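Cytochrome c, mono-and diheme variant (PDB 7C90) is a cytochrome cL that carries a covalently bound heme c and probably transfers electrons in the methanol oxidation system of a marine methylotrophic bacterium. Local coordinates at residues A[119-124]-A[139-144]; A[59-62]-A[68-71]. One frame throughout, in Å; residues are numbered along the deposited sequence.

Contact 1 (A[119-124]-A[139-144]); sequences GLFETI and LTKDEI. With HEC (heme c), chain E.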
loop_
_atom_site.group_PDB
_atom_site.type_symbol
_atom_site.label_atom_id
_atom_site.label_comp_id
_atom_site.label_asym_id
_atom_site.label_seq_id
_atom_site.Cartn_x
_atom_site.Cartn_y
_atom_site.Cartn_z
ATOM N N GLY A 119 -21.059 -3.500 11.186
ATOM C CA GLY A 119 -19.679 -2.985 11.205
ATOM C C GLY A 119 -19.055 -2.983 9.814
ATOM O O GLY A 119 -18.434 -1.986 9.446
ATOM N N LEU A 120 -19.221 -4.062 9.055
ATOM C CA LEU A 120 -18.649 -4.211 7.694
ATOM C C LEU A 120 -19.168 -3.084 6.812
ATOM O O LEU A 120 -18.348 -2.495 6.085
ATOM C CB LEU A 120 -19.033 -5.571 7.110
ATOM C CG LEU A 120 -18.438 -5.903 5.743
ATOM C CD1 LEU A 120 -16.933 -5.748 5.726
ATOM C CD2 LEU A 120 -18.844 -7.315 5.341
ATOM N N PHE A 121 -20.477 -2.834 6.826
ATOM C CA PHE A 121 -21.073 -1.735 6.030
ATOM C C PHE A 121 -20.388 -0.418 6.474
ATOM O O PHE A 121 -19.902 0.331 5.621
ATOM C CB PHE A 121 -22.589 -1.688 6.191
ATOM C CG PHE A 121 -23.219 -0.567 5.421
ATOM C CD1 PHE A 121 -23.340 0.703 5.982
ATOM C CD2 PHE A 121 -23.667 -0.763 4.130
ATOM C CE1 PHE A 121 -23.875 1.753 5.251
ATOM C CE2 PHE A 121 -24.226 0.289 3.411
ATOM C CZ PHE A 121 -24.326 1.535 3.973
ATOM N N GLU A 122 -20.239 -0.186 7.782
ATOM C CA GLU A 122 -19.630 1.089 8.282
ATOM C C GLU A 122 -18.233 1.233 7.708
ATOM O O GLU A 122 -17.905 2.343 7.303
ATOM C CB GLU A 122 -19.592 1.175 9.809
ATOM C CG GLU A 122 -20.984 1.258 10.386
ATOM C CD GLU A 122 -21.113 0.861 11.851
ATOM O OE1 GLU A 122 -20.245 0.098 12.350
ATOM O OE2 GLU A 122 -22.098 1.298 12.488
ATOM N N THR A 123 -17.443 0.160 7.689
ATOM C CA THR A 123 -16.027 0.228 7.275
ATOM C C THR A 123 -16.023 0.588 5.781
ATOM O O THR A 123 -15.242 1.449 5.356
ATOM C CB THR A 123 -15.285 -1.061 7.638
ATOM O OG1 THR A 123 -15.232 -1.216 9.052
ATOM C CG2 THR A 123 -13.888 -1.101 7.058
ATOM N N ILE A 124 -16.876 -0.036 4.993
ATOM C CA ILE A 124 -16.912 0.210 3.527
ATOM C C ILE A 124 -17.468 1.612 3.284
ATOM O O ILE A 124 -16.828 2.399 2.513
ATOM C CB ILE A 124 -17.716 -0.872 2.787
ATOM C CG1 ILE A 124 -17.071 -2.247 2.996
ATOM C CG2 ILE A 124 -17.825 -0.522 1.313
ATOM C CD1 ILE A 124 -17.959 -3.426 2.587
ATOM N N LEU A 139 -20.031 4.085 -4.679
ATOM C CA LEU A 139 -20.965 2.933 -4.681
ATOM C C LEU A 139 -22.272 3.335 -4.006
ATOM O O LEU A 139 -22.197 4.054 -3.015
ATOM C CB LEU A 139 -20.344 1.782 -3.896
ATOM C CG LEU A 139 -19.006 1.257 -4.395
ATOM C CD1 LEU A 139 -18.505 0.178 -3.481
ATOM C CD2 LEU A 139 -19.109 0.746 -5.818
ATOM N N THR A 140 -23.417 2.887 -4.529
ATOM C CA THR A 140 -24.720 2.976 -3.827
ATOM C C THR A 140 -24.702 2.035 -2.616
ATOM O O THR A 140 -23.868 1.054 -2.564
ATOM C CB THR A 140 -25.929 2.654 -4.722
ATOM O OG1 THR A 140 -25.915 1.242 -4.966
ATOM C CG2 THR A 140 -25.932 3.429 -6.025
ATOM N N LYS A 141 -25.600 2.291 -1.676
ATOM C CA LYS A 141 -25.795 1.427 -0.486
ATOM C C LYS A 141 -26.171 0.016 -0.947
ATOM O O LYS A 141 -25.611 -0.934 -0.407
ATOM C CB LYS A 141 -26.827 2.052 0.438
ATOM C CG LYS A 141 -26.304 3.268 1.190
ATOM C CD LYS A 141 -27.200 3.665 2.339
ATOM C CE LYS A 141 -28.317 4.582 1.898
ATOM N NZ LYS A 141 -27.778 5.908 1.494
ATOM N N ASP A 142 -26.992 -0.112 -1.988
ATOM C CA ASP A 142 -27.397 -1.439 -2.515
ATOM C C ASP A 142 -26.169 -2.160 -3.063
ATOM O O ASP A 142 -26.066 -3.376 -2.861
ATOM C CB ASP A 142 -28.468 -1.320 -3.601
ATOM C CG ASP A 142 -29.134 -2.657 -3.878
ATOM O OD1 ASP A 142 -29.803 -3.160 -2.951
ATOM O OD2 ASP A 142 -28.931 -3.207 -4.996
ATOM N N GLU A 143 -25.266 -1.434 -3.735
ATOM C CA GLU A 143 -24.036 -2.027 -4.303
ATOM C C GLU A 143 -23.115 -2.489 -3.174
ATOM O O GLU A 143 -22.545 -3.570 -3.267
ATOM C CB GLU A 143 -23.346 -1.038 -5.231
ATOM C CG GLU A 143 -24.081 -0.830 -6.535
ATOM C CD GLU A 143 -23.473 0.274 -7.394
ATOM O OE1 GLU A 143 -23.008 1.332 -6.835
ATOM O OE2 GLU A 143 -23.446 0.075 -8.621
ATOM N N ILE A 144 -23.013 -1.718 -2.105
ATOM C CA ILE A 144 -22.193 -2.117 -0.925
ATOM C C ILE A 144 -22.749 -3.422 -0.344
ATOM O O ILE A 144 -21.952 -4.333 -0.067
ATOM C CB ILE A 144 -22.123 -0.964 0.088
ATOM C CG1 ILE A 144 -21.278 0.186 -0.472
ATOM C CG2 ILE A 144 -21.590 -1.433 1.442
ATOM C CD1 ILE A 144 -21.402 1.479 0.323
HETATM FE FE HEC E . -10.268 -1.928 1.992
HETATM C CHA HEC E . -9.287 -2.259 5.276
HETATM C CHB HEC E . -13.047 -3.710 2.620
HETATM C CHC HEC E . -11.426 -1.119 -1.137
HETATM C CHD HEC E . -7.172 -0.754 1.188
HETATM N NA HEC E . -11.031 -2.778 3.691
HETATM C C1A HEC E . -10.526 -2.868 4.905
HETATM C C2A HEC E . -11.365 -3.575 5.894
HETATM C C3A HEC E . -12.518 -3.973 5.104
HETATM C C4A HEC E . -12.160 -3.492 3.750
HETATM C CMA HEC E . -13.723 -4.773 5.457
HETATM C CAA HEC E . -11.125 -3.796 7.340
HETATM C CBA HEC E . -10.783 -5.274 7.421
HETATM C CGA HEC E . -10.620 -5.731 8.833
HETATM O O1A HEC E . -11.167 -5.087 9.746
HETATM O O2A HEC E . -9.856 -6.714 9.019
HETATM N NB HEC E . -11.965 -2.357 0.938
HETATM C C1B HEC E . -12.945 -3.136 1.306
HETATM C C2B HEC E . -14.004 -3.337 0.295
HETATM C C3B HEC E . -13.528 -2.525 -0.820
HETATM C C4B HEC E . -12.280 -1.973 -0.313
HETATM C CMB HEC E . -15.244 -4.176 0.420
HETATM C CAB HEC E . -14.210 -2.317 -2.175
HETATM C CBB HEC E . -15.455 -1.512 -2.042
HETATM N NC HEC E . -9.438 -1.096 0.329
HETATM C C1C HEC E . -10.072 -0.804 -0.815
HETATM C C2C HEC E . -9.240 -0.183 -1.861
HETATM C C3C HEC E . -7.961 -0.075 -1.148
HETATM C C4C HEC E . -8.184 -0.662 0.165
HETATM C CMC HEC E . -9.698 0.201 -3.225
HETATM C CAC HEC E . -6.706 0.430 -1.813
HETATM C CBC HEC E . -6.846 1.792 -2.432
HETATM N ND HEC E . -8.525 -1.602 3.054
HETATM C C1D HEC E . -7.381 -1.143 2.582
HETATM C C2D HEC E . -6.338 -0.954 3.571
HETATM C C3D HEC E . -6.952 -1.391 4.802
HETATM C C4D HEC E . -8.300 -1.735 4.347
HETATM C CMD HEC E . -4.983 -0.408 3.332
HETATM C CAD HEC E . -6.417 -1.359 6.174
HETATM C CBD HEC E . -6.988 -0.052 6.746
HETATM C CGD HEC E . -7.049 0.056 8.259
HETATM O O1D HEC E . -6.394 -0.740 8.955
HETATM O O2D HEC E . -7.724 0.971 8.806
#

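Contact 2 (A[59-62]-A[68-71]); sequences VEHF and NLYN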
loop_
_atom_site.group_PDB
_atom_site.type_symbol
_atom_site.label_atom_id
_atom_site.label_comp_id
_atom_site.label_asym_id
_atom_site.label_seq_id
_atom_site.Cartn_x
_atom_site.Cartn_y
_atom_site.Cartn_z
ATOM N N VAL A 59 -31.768 -2.525 1.141
ATOM C CA VAL A 59 -31.214 -1.295 1.773
ATOM C C VAL A 59 -32.169 -0.857 2.890
ATOM O O VAL A 59 -31.695 -0.580 4.018
ATOM C CB VAL A 59 -30.940 -0.200 0.731
ATOM C CG1 VAL A 59 -30.749 1.164 1.373
ATOM C CG2 VAL A 59 -29.748 -0.565 -0.153
ATOM N N GLU A 60 -33.470 -0.802 2.634
ATOM C CA GLU A 60 -34.429 -0.340 3.683
ATOM C C GLU A 60 -34.335 -1.309 4.875
ATOM O O GLU A 60 -34.231 -0.845 6.044
ATOM C CB GLU A 60 -35.839 -0.180 3.106
ATOM C CG GLU A 60 -36.879 0.246 4.137
ATOM C CD GLU A 60 -38.325 0.212 3.649
ATOM O OE1 GLU A 60 -38.568 0.601 2.489
ATOM O OE2 GLU A 60 -39.208 -0.222 4.431
ATOM N N HIS A 61 -34.298 -2.610 4.606
ATOM C CA HIS A 61 -34.179 -3.659 5.655
ATOM C C HIS A 61 -32.890 -3.423 6.467
ATOM O O HIS A 61 -32.926 -3.489 7.724
ATOM C CB HIS A 61 -34.199 -5.062 5.052
ATOM C CG HIS A 61 -34.254 -6.130 6.095
ATOM N ND1 HIS A 61 -35.353 -6.297 6.914
ATOM C CD2 HIS A 61 -33.349 -7.056 6.485
ATOM C CE1 HIS A 61 -35.139 -7.297 7.736
ATOM N NE2 HIS A 61 -33.921 -7.784 7.492
ATOM N N PHE A 62 -31.793 -3.122 5.771
ATOM C CA PHE A 62 -30.462 -2.996 6.399
ATOM C C PHE A 62 -30.469 -1.773 7.309
ATOM O O PHE A 62 -29.988 -1.905 8.455
ATOM C CB PHE A 62 -29.323 -2.948 5.379
ATOM C CG PHE A 62 -27.978 -2.781 6.043
ATOM C CD1 PHE A 62 -27.358 -3.864 6.641
ATOM C CD2 PHE A 62 -27.394 -1.536 6.166
ATOM C CE1 PHE A 62 -26.135 -3.723 7.277
ATOM C CE2 PHE A 62 -26.179 -1.388 6.831
ATOM C CZ PHE A 62 -25.553 -2.484 7.379
ATOM N N ASN A 68 -28.192 -8.043 6.360
ATOM C CA ASN A 68 -27.976 -7.984 4.889
ATOM C C ASN A 68 -28.755 -9.124 4.223
ATOM O O ASN A 68 -28.269 -10.241 4.286
ATOM C CB ASN A 68 -26.484 -8.048 4.540
ATOM C CG ASN A 68 -26.255 -7.900 3.051
ATOM O OD1 ASN A 68 -27.220 -7.783 2.291
ATOM N ND2 ASN A 68 -24.999 -7.876 2.635
ATOM N N LEU A 69 -29.937 -8.843 3.655
ATOM C CA LEU A 69 -30.813 -9.852 3.019
ATOM C C LEU A 69 -30.065 -10.543 1.890
ATOM O O LEU A 69 -30.505 -11.626 1.517
ATOM C CB LEU A 69 -32.059 -9.192 2.419
ATOM C CG LEU A 69 -33.106 -8.699 3.405
ATOM C CD1 LEU A 69 -34.361 -8.269 2.657
ATOM C CD2 LEU A 69 -33.404 -9.751 4.463
ATOM N N TYR A 70 -29.041 -9.921 1.303
ATOM C CA TYR A 70 -28.380 -10.517 0.113
ATOM C C TYR A 70 -27.452 -11.662 0.517
ATOM O O TYR A 70 -27.048 -12.343 -0.419
ATOM C CB TYR A 70 -27.618 -9.501 -0.739
ATOM C CG TYR A 70 -28.457 -8.450 -1.421
ATOM C CD1 TYR A 70 -29.647 -8.751 -2.088
ATOM C CD2 TYR A 70 -28.038 -7.135 -1.413
ATOM C CE1 TYR A 70 -30.387 -7.761 -2.723
ATOM C CE2 TYR A 70 -28.750 -6.138 -2.051
ATOM C CZ TYR A 70 -29.929 -6.450 -2.713
ATOM O OH TYR A 70 -30.603 -5.434 -3.325
ATOM N N ASN A 71 -27.163 -11.895 1.809
ATOM C CA ASN A 71 -26.247 -12.986 2.227
ATOM C C ASN A 71 -26.694 -14.353 1.675
ATOM O O ASN A 71 -25.817 -15.230 1.535
ATOM C CB ASN A 71 -26.055 -13.045 3.746
ATOM C CG ASN A 71 -25.200 -11.901 4.247
ATOM O OD1 ASN A 71 -24.505 -11.264 3.452
ATOM N ND2 ASN A 71 -25.261 -11.617 5.540
#

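Contact 1 (A[119-124]-A[139-144])
F121 and I144 meet through carbon alone: CD2 of the ring lies 3.5 Å from I144 CG2, and the two side chains run at about a right angle to each other. The same methyl of I144 also reaches I124, where CG2 to CG2 is 3.9 Å, so one branch fills the angle between two residues of the facing helix. K141 adds its aliphatic part, its CG lying in the plane of the F121 ring at the edge, 3.8 Å from CZ, before the chain bends away and NZ bonds to the backbone O of L47. Were F121 cut back to an alanine, a gap would probably open beside I144 CG2, and K141 CG and CD would lose the ring edge they rest on. No hydrogen bond crosses between the two segments; at the start of the second, T140, the N-cap, and E143 form a capping box, with E143 N giving to T140 OG1 at 3.0 Å and T140 N giving to E143 OE1 at 2.8 Å. Toward heme c, I124 turns CG1 beside its backbone N (chi1 -61°), which brings CD1 to 3.6 Å from the CMB methyl, while L120 CD1 approaches CMA. L120, T123, I124 and L139 belong to the heme pocket, so helix 117-126, packed on the start of helix 141-153 between the heme and F62 of helix 57-65, helps wall it in this c-type cytochrome domain.

Contact 2 (A[59-62]-A[68-71])
H61 and L69 form the closest meeting of the two segments. The leucine fork comes obliquely to the imidazole, with CD2 3.4 Å from H61 CD2 and 3.6 Å from H61 NE2, while its other methyl, CD1, lies 4.0 Å from H61 CB. The two side chains cross at about a right angle. With CG anti to the backbone N (chi1 -173°), the H61 ring lies beside the leucine, which can touch both CB and CD2 of the histidine. Deeper in, F62 presents a ring edge to the backbone of N68, CD1 standing 4.3 Å from N68 N, near the ring plane.

Further out, polar bonds set the two partners. H61 NE2 is hydrogen-bonded to E67 OE1, in the link between the segments, which helps fix the rotation of the imidazole. The loop is shaped by an Asx turn: N68 OD1 accepts from Y70 N at 3.0 Å, the donor standing above the carbonyl plane, and N71 N bonds to N68 O. N68 ND2 reaches L145 O on helix 141-153, so both ends of its amide are used.

Across the contact itself no hydrogen bond forms; the chain reversal after helix 57-65 is closed by van der Waals contact, chiefly of leucine methyls on an imidazole. The hydrogen bonds run instead from each side to its surroundings, and the E67 carboxylate would probably favour a protonated imidazole at H61.

In the fold
From the N terminus, contact 2 comes first, closing the short turn by which the chain leaves helix 57-65 and doubles back before helix 74-87. The chain then passes through the heme-attachment residues C88, C91 and H92. Contact 1 closes next, joining helix 117-126 to helix 141-153 around a loop that includes M132, the second axial ligand of the heme iron. The two closures follow in series, neither nested nor crossed, yet they touch in space, their centres 11 Å apart. F62 packs on F121, V59 lies against the start of helix 141-153, and Y70 OH probably bonds to D142 OD1. Helix 57-65 and its following loop are thereby tied to the heme-lining helix pair.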